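Local coordinates for carboxylesterase (Ferroplasma acidiphilum, PDB 3WJ2), which probably hydrolyses carboxylic ester bonds as a carboxylesterase of the alpha/beta-hydrolase fold, at residues M245-Y250 / D255-Y260; R68-N73 / T94-C99; L17-G22 / D201-T206. All coordinates share one frame; numbering follows the deposited sequence.

Contact 1: M245-Y250 / D255-Y260; sequences MVTNEY and DPEETY
Thr-247 and Met-245 pack against Glu-257, Glu-258 and Tyr-260 in a buried strand-to-helix contact inside a beta-alpha-beta unit, where helix 254-266 leads from strand 243-248 towards strand 271-280. The axes of strand 245-248 and helix 255-260 run nearly antiparallel, at 154°, and approach to 8.4 Å. Thr-247 meets both glutamates, one through its hydroxyl and the other through its methyl. Its OG1, placed between the backbone N and the carbonyl carbon (chi1 73°), donates a hydrogen bond of 2.9 Å to OE2 of Glu-258, using the anti lone pair of that oxygen. The same torsion turns the methyl CG2 to Glu-257, 3.6 Å from its CB, and the two side chains run antiparallel alongside one another. OE1 of Glu-257 continues to a water, accepting from it at 2.7 Å, while this water accepts from the backbone N of Asn-248. Two residues earlier on the strand, Met-245 bends at chi2 and chi3 and lies across Glu-257. Its CE sits between the backbone O of Glu-257, at 3.5 Å, and CD2 of Tyr-260, at 3.8 Å, meeting the ring obliquely. Phe-237 meets that ring from outside the two segments. OE2 of Glu-258 also forms a salt bridge with Arg-275 of strand 271-280, and Ile-277 of a neighbouring subunit packs on both Thr-247 and Glu-258. The chemistry is therefore mixed: at one end the thioether of Met-245 meets the Tyr-260 ring, while at the other a hydroxyl and an arginine would probably stabilise the negative charge of Glu-258, and a bridging water serves OE1 of Glu-257.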
loop_
_atom_site.group_PDB
_atom_site.type_symbol
_atom_site.label_atom_id
_atom_site.label_comp_id
_atom_site.label_asym_id
_atom_site.label_seq_id
_atom_site.Cartn_x
_atom_site.Cartn_y
_atom_site.Cartn_z
ATOM N N MET B 245 13.493 -15.322 -1.817
ATOM C CA MET B 245 12.585 -14.622 -2.741
ATOM C C MET B 245 13.012 -13.177 -2.768
ATOM O O MET B 245 13.177 -12.549 -1.733
ATOM C CB MET B 245 11.101 -14.652 -2.301
ATOM C CG MET B 245 10.211 -13.765 -3.151
ATOM S SD MET B 245 9.868 -14.515 -4.790
ATOM C CE MET B 245 8.636 -15.837 -4.359
ATOM N N VAL B 246 13.257 -12.688 -4.007
ATOM C CA VAL B 246 13.566 -11.229 -4.150
ATOM C C VAL B 246 12.473 -10.662 -5.010
ATOM O O VAL B 246 12.177 -11.101 -6.106
ATOM C CB VAL B 246 14.918 -11.091 -4.932
ATOM C CG1 VAL B 246 15.209 -9.594 -5.150
ATOM C CG2 VAL B 246 16.070 -11.799 -4.089
ATOM N N THR B 247 11.832 -9.609 -4.500
ATOM C CA THR B 247 10.845 -8.861 -5.294
ATOM C C THR B 247 11.347 -7.421 -5.414
ATOM O O THR B 247 12.319 -6.993 -4.773
ATOM C CB THR B 247 9.455 -8.806 -4.495
ATOM O OG1 THR B 247 9.596 -7.910 -3.393
ATOM C CG2 THR B 247 9.164 -10.210 -3.951
ATOM N N ASN B 248 10.698 -6.739 -6.359
ATOM C CA ASN B 248 11.107 -5.318 -6.625
ATOM C C ASN B 248 9.916 -4.422 -6.269
ATOM O O ASN B 248 8.784 -4.744 -6.619
ATOM C CB ASN B 248 11.307 -5.167 -8.133
ATOM C CG ASN B 248 12.377 -6.146 -8.656
ATOM O OD1 ASN B 248 13.519 -6.082 -8.240
ATOM N ND2 ASN B 248 11.989 -7.002 -9.560
ATOM N N GLU B 249 10.229 -3.315 -5.605
ATOM C CA GLU B 249 9.108 -2.359 -5.274
ATOM C C GLU B 249 8.218 -1.948 -6.424
ATOM O O GLU B 249 6.987 -2.013 -6.307
ATOM C CB GLU B 249 9.748 -1.127 -4.615
ATOM C CG GLU B 249 8.644 -0.209 -4.098
ATOM C CD GLU B 249 9.189 0.952 -3.318
ATOM O OE1 GLU B 249 10.387 1.215 -3.257
ATOM O OE2 GLU B 249 8.329 1.625 -2.657
ATOM N N TYR B 250 8.830 -1.606 -7.564
ATOM C CA TYR B 250 8.005 -1.015 -8.642
ATOM C C TYR B 250 7.886 -1.957 -9.812
ATOM O O TYR B 250 8.544 -1.805 -10.820
ATOM C CB TYR B 250 8.758 0.270 -9.050
ATOM C CG TYR B 250 8.698 1.369 -7.967
ATOM C CD1 TYR B 250 7.483 1.905 -7.596
ATOM C CD2 TYR B 250 9.838 1.819 -7.379
ATOM C CE1 TYR B 250 7.455 2.914 -6.567
ATOM C CE2 TYR B 250 9.855 2.850 -6.455
ATOM C CZ TYR B 250 8.631 3.370 -6.059
ATOM O OH TYR B 250 8.610 4.414 -5.152
ATOM N N ASP B 255 3.290 -8.171 -6.137
ATOM C CA ASP B 255 2.355 -8.626 -5.027
ATOM C C ASP B 255 2.175 -10.184 -4.965
ATOM O O ASP B 255 2.302 -10.759 -3.869
ATOM C CB ASP B 255 1.005 -7.947 -5.096
ATOM C CG ASP B 255 1.068 -6.434 -4.628
ATOM O OD1 ASP B 255 2.071 -6.024 -4.037
ATOM O OD2 ASP B 255 0.069 -5.731 -4.870
ATOM N N PRO B 256 1.974 -10.851 -6.124
ATOM C CA PRO B 256 1.906 -12.324 -6.015
ATOM C C PRO B 256 3.166 -12.977 -5.454
ATOM O O PRO B 256 3.086 -14.015 -4.766
ATOM C CB PRO B 256 1.610 -12.779 -7.485
ATOM C CG PRO B 256 0.933 -11.544 -8.155
ATOM C CD PRO B 256 1.752 -10.393 -7.509
ATOM N N GLU B 257 4.347 -12.375 -5.719
ATOM C CA GLU B 257 5.537 -12.948 -5.149
ATOM C C GLU B 257 5.601 -12.870 -3.665
ATOM O O GLU B 257 6.172 -13.699 -2.987
ATOM C CB GLU B 257 6.794 -12.200 -5.772
ATOM C CG GLU B 257 6.890 -12.448 -7.288
ATOM C CD GLU B 257 7.774 -11.410 -7.953
ATOM O OE1 GLU B 257 8.222 -10.513 -7.220
ATOM O OE2 GLU B 257 7.934 -11.524 -9.231
ATOM N N GLU B 258 5.140 -11.725 -3.118
ATOM C CA GLU B 258 5.218 -11.470 -1.679
ATOM C C GLU B 258 4.152 -12.389 -1.045
ATOM O O GLU B 258 4.480 -12.981 0.015
ATOM C CB GLU B 258 4.956 -9.987 -1.386
ATOM C CG GLU B 258 6.173 -9.180 -2.024
ATOM C CD GLU B 258 6.239 -7.742 -1.582
ATOM O OE1 GLU B 258 5.269 -7.180 -0.923
ATOM O OE2 GLU B 258 7.252 -7.097 -1.909
ATOM N N THR B 259 3.083 -12.656 -1.773
ATOM C CA THR B 259 2.094 -13.680 -1.232
ATOM C C THR B 259 2.719 -15.056 -1.214
ATOM O O THR B 259 2.642 -15.787 -0.210
ATOM C CB THR B 259 0.871 -13.729 -2.108
ATOM O OG1 THR B 259 0.183 -12.446 -2.008
ATOM C CG2 THR B 259 -0.066 -14.922 -1.825
ATOM N N TYR B 260 3.507 -15.397 -2.256
ATOM C CA TYR B 260 4.122 -16.701 -2.277
ATOM C C TYR B 260 5.047 -16.953 -1.109
ATOM O O TYR B 260 5.055 -18.061 -0.528
ATOM C CB TYR B 260 4.843 -16.906 -3.640
ATOM C CG TYR B 260 5.186 -18.357 -3.984
ATOM C CD1 TYR B 260 4.148 -19.172 -4.407
ATOM C CD2 TYR B 260 6.456 -18.884 -3.908
ATOM C CE1 TYR B 260 4.391 -20.519 -4.838
ATOM C CE2 TYR B 260 6.700 -20.232 -4.287
ATOM C CZ TYR B 260 5.621 -21.029 -4.700
ATOM O OH TYR B 260 5.858 -22.318 -5.132
HETATM O O HOH W 1 8.853 -7.976 -8.036
#

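Contact 2: R68-N73 / T94-C99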
loop_
_atom_site.group_PDB
_atom_site.type_symbol
_atom_site.label_atom_id
_atom_site.label_comp_id
_atom_site.label_asym_id
_atom_site.label_seq_id
_atom_site.Cartn_x
_atom_site.Cartn_y
_atom_site.Cartn_z
ATOM N N ARG B 68 25.815 -24.000 -19.685
ATOM C CA ARG B 68 27.172 -23.488 -19.424
ATOM C C ARG B 68 27.431 -23.495 -17.949
ATOM O O ARG B 68 26.657 -22.866 -17.170
ATOM C CB ARG B 68 27.380 -22.112 -20.058
ATOM C CG ARG B 68 28.739 -21.525 -19.783
ATOM C CD ARG B 68 28.998 -20.291 -20.591
ATOM N NE ARG B 68 29.064 -20.584 -22.051
ATOM C CZ ARG B 68 28.933 -19.713 -23.062
ATOM N NH1 ARG B 68 28.691 -18.381 -22.870
ATOM N NH2 ARG B 68 29.011 -20.191 -24.325
ATOM N N MET B 69 28.556 -24.086 -17.536
ATOM C CA MET B 69 28.958 -24.180 -16.166
ATOM C C MET B 69 30.069 -23.158 -15.845
ATOM O O MET B 69 31.008 -22.972 -16.643
ATOM C CB MET B 69 29.500 -25.578 -15.904
ATOM C CG MET B 69 29.799 -25.872 -14.524
ATOM S SD MET B 69 31.265 -25.163 -13.782
ATOM C CE MET B 69 32.759 -25.577 -14.806
ATOM N N TYR B 70 29.846 -22.348 -14.817
ATOM C CA TYR B 70 30.794 -21.275 -14.395
ATOM C C TYR B 70 31.265 -21.642 -13.039
ATOM O O TYR B 70 30.419 -21.916 -12.120
ATOM C CB TYR B 70 30.070 -19.930 -14.268
ATOM C CG TYR B 70 29.385 -19.463 -15.506
ATOM C CD1 TYR B 70 30.015 -18.577 -16.393
ATOM C CD2 TYR B 70 28.056 -19.914 -15.849
ATOM C CE1 TYR B 70 29.363 -18.129 -17.497
ATOM C CE2 TYR B 70 27.425 -19.506 -16.935
ATOM C CZ TYR B 70 28.046 -18.570 -17.809
ATOM O OH TYR B 70 27.400 -18.086 -18.910
ATOM N N ASP B 71 32.589 -21.653 -12.780
ATOM C CA ASP B 71 33.026 -22.102 -11.474
ATOM C C ASP B 71 34.309 -21.330 -11.179
ATOM O O ASP B 71 35.298 -21.493 -11.920
ATOM C CB ASP B 71 33.358 -23.600 -11.524
ATOM C CG ASP B 71 33.776 -24.172 -10.196
ATOM O OD1 ASP B 71 33.720 -23.457 -9.165
ATOM O OD2 ASP B 71 34.154 -25.396 -10.198
ATOM N N ASP B 72 34.220 -20.407 -10.237
ATOM C CA ASP B 72 35.415 -19.602 -9.894
ATOM C C ASP B 72 36.178 -20.161 -8.720
ATOM O O ASP B 72 37.054 -19.465 -8.158
ATOM C CB ASP B 72 34.950 -18.191 -9.520
ATOM C CG ASP B 72 36.050 -17.109 -9.732
ATOM O OD1 ASP B 72 36.823 -17.173 -10.698
ATOM O OD2 ASP B 72 36.081 -16.153 -8.905
ATOM N N ASN B 73 35.827 -21.323 -8.214
ATOM C CA ASN B 73 36.262 -21.696 -6.847
ATOM C C ASN B 73 36.438 -23.214 -6.659
ATOM O O ASN B 73 36.364 -23.701 -5.540
ATOM C CB ASN B 73 35.224 -21.069 -5.849
ATOM C CG ASN B 73 35.677 -21.050 -4.397
ATOM O OD1 ASN B 73 36.902 -21.090 -4.082
ATOM N ND2 ASN B 73 34.681 -20.981 -3.470
ATOM N N THR B 94 23.151 -14.154 -23.630
ATOM C CA THR B 94 22.718 -12.846 -23.128
ATOM C C THR B 94 22.851 -12.793 -21.574
ATOM O O THR B 94 22.923 -11.704 -20.975
ATOM C CB THR B 94 21.342 -12.454 -23.528
ATOM O OG1 THR B 94 20.364 -13.362 -22.937
ATOM C CG2 THR B 94 21.110 -12.552 -25.026
ATOM N N TYR B 95 22.818 -13.991 -20.945
ATOM C CA TYR B 95 22.993 -14.073 -19.518
ATOM C C TYR B 95 24.423 -14.255 -19.097
ATOM O O TYR B 95 24.643 -14.382 -17.925
ATOM C CB TYR B 95 22.058 -15.276 -18.922
ATOM C CG TYR B 95 20.669 -14.657 -18.635
ATOM C CD1 TYR B 95 19.842 -14.264 -19.661
ATOM C CD2 TYR B 95 20.249 -14.508 -17.275
ATOM C CE1 TYR B 95 18.529 -13.635 -19.376
ATOM C CE2 TYR B 95 19.001 -13.941 -17.053
ATOM C CZ TYR B 95 18.204 -13.489 -18.044
ATOM O OH TYR B 95 16.998 -12.900 -17.773
ATOM N N ASP B 96 25.398 -14.304 -20.011
ATOM C CA ASP B 96 26.671 -14.728 -19.562
ATOM C C ASP B 96 27.364 -13.760 -18.554
ATOM O O ASP B 96 27.987 -14.208 -17.574
ATOM C CB ASP B 96 27.513 -14.858 -20.889
ATOM C CG ASP B 96 28.880 -15.533 -20.648
ATOM O OD1 ASP B 96 28.973 -16.776 -20.446
ATOM O OD2 ASP B 96 29.857 -14.712 -20.561
ATOM N N ASN B 97 27.248 -12.442 -18.756
ATOM C CA ASN B 97 27.875 -11.479 -17.834
ATOM C C ASN B 97 27.231 -11.713 -16.396
ATOM O O ASN B 97 27.976 -11.799 -15.430
ATOM C CB ASN B 97 27.641 -10.026 -18.200
ATOM C CG ASN B 97 28.631 -9.535 -19.283
ATOM O OD1 ASN B 97 29.285 -10.371 -19.953
ATOM N ND2 ASN B 97 28.725 -8.246 -19.443
ATOM N N TYR B 98 25.907 -11.895 -16.382
ATOM C CA TYR B 98 25.228 -12.046 -15.100
ATOM C C TYR B 98 25.591 -13.376 -14.394
ATOM O O TYR B 98 25.893 -13.426 -13.210
ATOM C CB TYR B 98 23.744 -11.956 -15.369
ATOM C CG TYR B 98 22.857 -12.309 -14.153
ATOM C CD1 TYR B 98 22.568 -11.351 -13.188
ATOM C CD2 TYR B 98 22.204 -13.511 -14.233
ATOM C CE1 TYR B 98 21.730 -11.754 -12.074
ATOM C CE2 TYR B 98 21.383 -13.881 -13.208
ATOM C CZ TYR B 98 21.136 -12.987 -12.240
ATOM O OH TYR B 98 20.248 -13.265 -11.195
ATOM N N CYS B 99 25.612 -14.495 -15.147
ATOM C CA CYS B 99 25.990 -15.753 -14.571
ATOM C C CYS B 99 27.416 -15.806 -14.041
ATOM O O CYS B 99 27.695 -16.345 -13.022
ATOM C CB CYS B 99 25.713 -16.882 -15.543
ATOM S SG CYS B 99 23.890 -17.229 -15.601
#
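Tyr-70 reaches from strand 63-71 to the first turn of helix 96-106 and meets Cys-99 and Asp-96. From CB the side chain leaves with CG anti to the carbonyl carbon (chi1 -58°), which carries the ring out to the helix. One ring face then receives CB of Cys-99: CD2 of Tyr-70 lies 3.8 Å from that carbon and CE2 only 3.4 Å, and the CB sits 29° off the ring normal in a CH-pi contact. The cysteine SG is farther off and oblique to the ring. At the ring edge, CE1 of Tyr-70 comes to 3.3 Å from OD1 of Asp-96, near the ring plane. At the tip, the OH donates a short hydrogen bond of 2.6 Å to that same OD1.

This carboxylate oxygen has a second donor, NH1 of Arg-68, in a salt bridge of 2.9 Å. The tyrosine and arginine approach from opposite faces of the carboxylate plane, so OD1 is clamped between them; the guanidinium plane stands 83° from the carboxylate and offers its edge. Arg-68 is shared further, through NH2 with Glu-93 and through NE with Asp-55, while the other oxygen of Asp-96 pairs with Arg-100. A phenylalanine in place of Tyr-70 would probably keep the cover over Cys-99 but cost OD1 of Asp-96 the hydroxyl donor on one face of its carboxylate, leaving the group less firmly fixed.

Strand 63-71 is bonded to strand 109-113 on one flank and strand 52-60 on the other, and the helix covers a face near this edge of the sheet. The arrangement is the helix-on-sheet packing of the alpha/beta-hydrolase fold, with a charged network at the start of the helix.

Contact 3: L17-G22 / D201-T206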
loop_
_atom_site.group_PDB
_atom_site.type_symbol
_atom_site.label_atom_id
_atom_site.label_comp_id
_atom_site.label_asym_id
_atom_site.label_seq_id
_atom_site.Cartn_x
_atom_site.Cartn_y
_atom_site.Cartn_z
ATOM N N LEU B 17 14.566 4.012 -22.632
ATOM C CA LEU B 17 14.883 3.131 -23.767
ATOM C C LEU B 17 13.724 2.205 -24.048
ATOM O O LEU B 17 13.313 1.982 -25.232
ATOM C CB LEU B 17 16.095 2.254 -23.426
ATOM C CG LEU B 17 16.527 1.188 -24.453
ATOM C CD1 LEU B 17 17.132 1.840 -25.749
ATOM C CD2 LEU B 17 17.521 0.203 -23.758
ATOM N N SER B 18 13.131 1.666 -22.963
ATOM C CA SER B 18 11.917 0.913 -23.099
ATOM C C SER B 18 10.767 1.704 -23.768
ATOM O O SER B 18 10.058 1.166 -24.660
ATOM C CB SER B 18 11.476 0.363 -21.738
ATOM O OG SER B 18 10.161 -0.053 -21.966
ATOM N N LYS B 19 10.566 2.966 -23.360
ATOM C CA LYS B 19 9.582 3.844 -23.992
ATOM C C LYS B 19 9.893 4.047 -25.517
ATOM O O LYS B 19 8.993 4.035 -26.380
ATOM C CB LYS B 19 9.615 5.160 -23.204
ATOM C CG LYS B 19 8.779 6.312 -23.770
ATOM C CD LYS B 19 9.122 7.677 -23.032
ATOM C CE LYS B 19 7.995 8.738 -23.238
ATOM N NZ LYS B 19 7.838 9.191 -24.650
ATOM N N SER B 20 11.167 4.179 -25.802
ATOM C CA SER B 20 11.534 4.506 -27.202
ATOM C C SER B 20 11.248 3.335 -28.161
ATOM O O SER B 20 11.124 3.526 -29.404
ATOM C CB SER B 20 12.957 4.972 -27.251
ATOM O OG SER B 20 13.840 3.918 -27.168
ATOM N N ALA B 21 11.160 2.104 -27.636
ATOM C CA ALA B 21 10.946 0.984 -28.531
ATOM C C ALA B 21 9.497 0.817 -28.927
ATOM O O ALA B 21 9.227 0.077 -29.846
ATOM C CB ALA B 21 11.547 -0.380 -27.896
ATOM N N GLY B 22 8.580 1.468 -28.186
ATOM C CA GLY B 22 7.153 1.495 -28.472
ATOM C C GLY B 22 6.544 0.152 -28.074
ATOM O O GLY B 22 7.196 -0.639 -27.408
ATOM N N ASP B 201 2.401 0.141 -16.686
ATOM C CA ASP B 201 2.742 0.687 -17.974
ATOM C C ASP B 201 3.963 1.491 -18.018
ATOM O O ASP B 201 4.433 1.780 -19.167
ATOM C CB ASP B 201 1.568 1.399 -18.649
ATOM C CG ASP B 201 1.392 2.807 -18.162
ATOM O OD1 ASP B 201 2.442 3.396 -17.726
ATOM O OD2 ASP B 201 0.224 3.307 -18.235
ATOM N N ASN B 202 4.465 1.895 -16.865
ATOM C CA ASN B 202 5.648 2.753 -16.904
ATOM C C ASN B 202 6.788 2.136 -17.716
ATOM O O ASN B 202 7.953 2.149 -17.294
ATOM C CB ASN B 202 6.111 3.201 -15.507
ATOM C CG ASN B 202 6.736 4.635 -15.531
ATOM O OD1 ASN B 202 6.474 5.422 -16.468
ATOM N ND2 ASN B 202 7.556 4.967 -14.520
ATOM N N TYR B 203 6.409 1.573 -18.875
ATOM C CA TYR B 203 7.307 1.069 -19.976
ATOM C C TYR B 203 8.142 -0.225 -19.892
ATOM O O TYR B 203 8.219 -0.911 -20.954
ATOM C CB TYR B 203 8.114 2.212 -20.650
ATOM C CG TYR B 203 7.253 3.426 -20.992
ATOM C CD1 TYR B 203 6.417 3.450 -22.127
ATOM C CD2 TYR B 203 7.270 4.554 -20.160
ATOM C CE1 TYR B 203 5.600 4.592 -22.411
ATOM C CE2 TYR B 203 6.486 5.667 -20.427
ATOM C CZ TYR B 203 5.653 5.691 -21.539
ATOM O OH TYR B 203 4.915 6.842 -21.737
ATOM N N VAL B 204 8.784 -0.595 -18.747
ATOM C CA VAL B 204 9.773 -1.708 -18.821
ATOM C C VAL B 204 9.089 -3.061 -18.872
ATOM O O VAL B 204 9.203 -3.748 -19.818
ATOM C CB VAL B 204 10.985 -1.710 -17.834
ATOM C CG1 VAL B 204 11.999 -2.784 -18.258
ATOM C CG2 VAL B 204 11.689 -0.353 -17.783
ATOM N N LEU B 205 8.346 -3.462 -17.866
ATOM C CA LEU B 205 7.500 -4.643 -18.102
ATOM C C LEU B 205 6.094 -4.167 -18.043
ATOM O O LEU B 205 5.632 -3.777 -16.978
ATOM C CB LEU B 205 7.787 -5.706 -17.057
ATOM C CG LEU B 205 6.855 -6.904 -17.011
ATOM C CD1 LEU B 205 6.935 -7.685 -18.372
ATOM C CD2 LEU B 205 7.212 -7.758 -15.772
ATOM N N THR B 206 5.374 -4.108 -19.157
ATOM C CA THR B 206 4.065 -3.589 -19.164
ATOM C C THR B 206 3.003 -4.676 -19.015
ATOM O O THR B 206 3.299 -5.846 -19.259
ATOM C CB THR B 206 3.734 -2.852 -20.485
ATOM O OG1 THR B 206 3.864 -3.761 -21.587
ATOM C CG2 THR B 206 4.733 -1.771 -20.777
#
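Ser-18 forms the tighter part of this surface contact between helix 12-20 and the loop that follows helix 194-198, its side chain set against the backbone of Tyr-203 and the side chain of Val-204. CB of Ser-18 lies 3.6 Å from the backbone O of Tyr-203 and 4.0 Å from CG2 of Val-204. OG of Ser-18 is directed to the same carbonyl oxygen; the modelled separation is too short to be trusted, so a hydrogen bond is indicated but its exact geometry is doubtful.

The setting is the periphery of the alpha/beta-hydrolase fold, where a helix near the N terminus rests on a loop leading to helix 207-217. Thr-206 ends that loop as N-cap, its OG1 accepting from the backbone N of Met-209. Leu-205 points away from the N-terminal helix, and its side chain touches Asp-251, Pro-252, Leu-253 and His-281.

On the solvent side the fit is snug but exposed. The aliphatic start of Lys-19 lies over one face of the Tyr-203 ring: its CB is 3.8 Å from the ring centroid and 15° off the normal, a CH-pi contact. Further out, CG of Lys-19 lies 3.9 Å from CZ of Tyr-203, because with CG anti to the backbone N (chi1 173°) the lysine chain runs alongside the ring, both side chains pointing the same way. The chain then bends at chi4, and CE of Lys-19 passes 3.9 Å from OH of Tyr-203 before NZ leads away from the loop. Lys-19 and Tyr-203 are both exposed, and Lys-19 also touches a crystal neighbour.

Overall arrangement
From the N terminus, helix 12-20 supplies the first half of contact 3, whose partner in the loop 201-206 comes some 180 residues later. Within that long span contact 2 opens and closes, joining strand 63-71 to helix 96-106 after an excursion that includes strand 78-82. Contact 1 follows once contact 3 has closed and is the most local, with four residues between its segments. No two of the contacts cross. Contacts 1 and 2 reach the same mixed sheet on opposite sides of the chain's centre, their centres about 25 Å apart, whereas contact 3 fastens the N-terminal helix to a peripheral loop, about 7 Å from contact 1 and about 11 Å from contact 2 between nearest atoms.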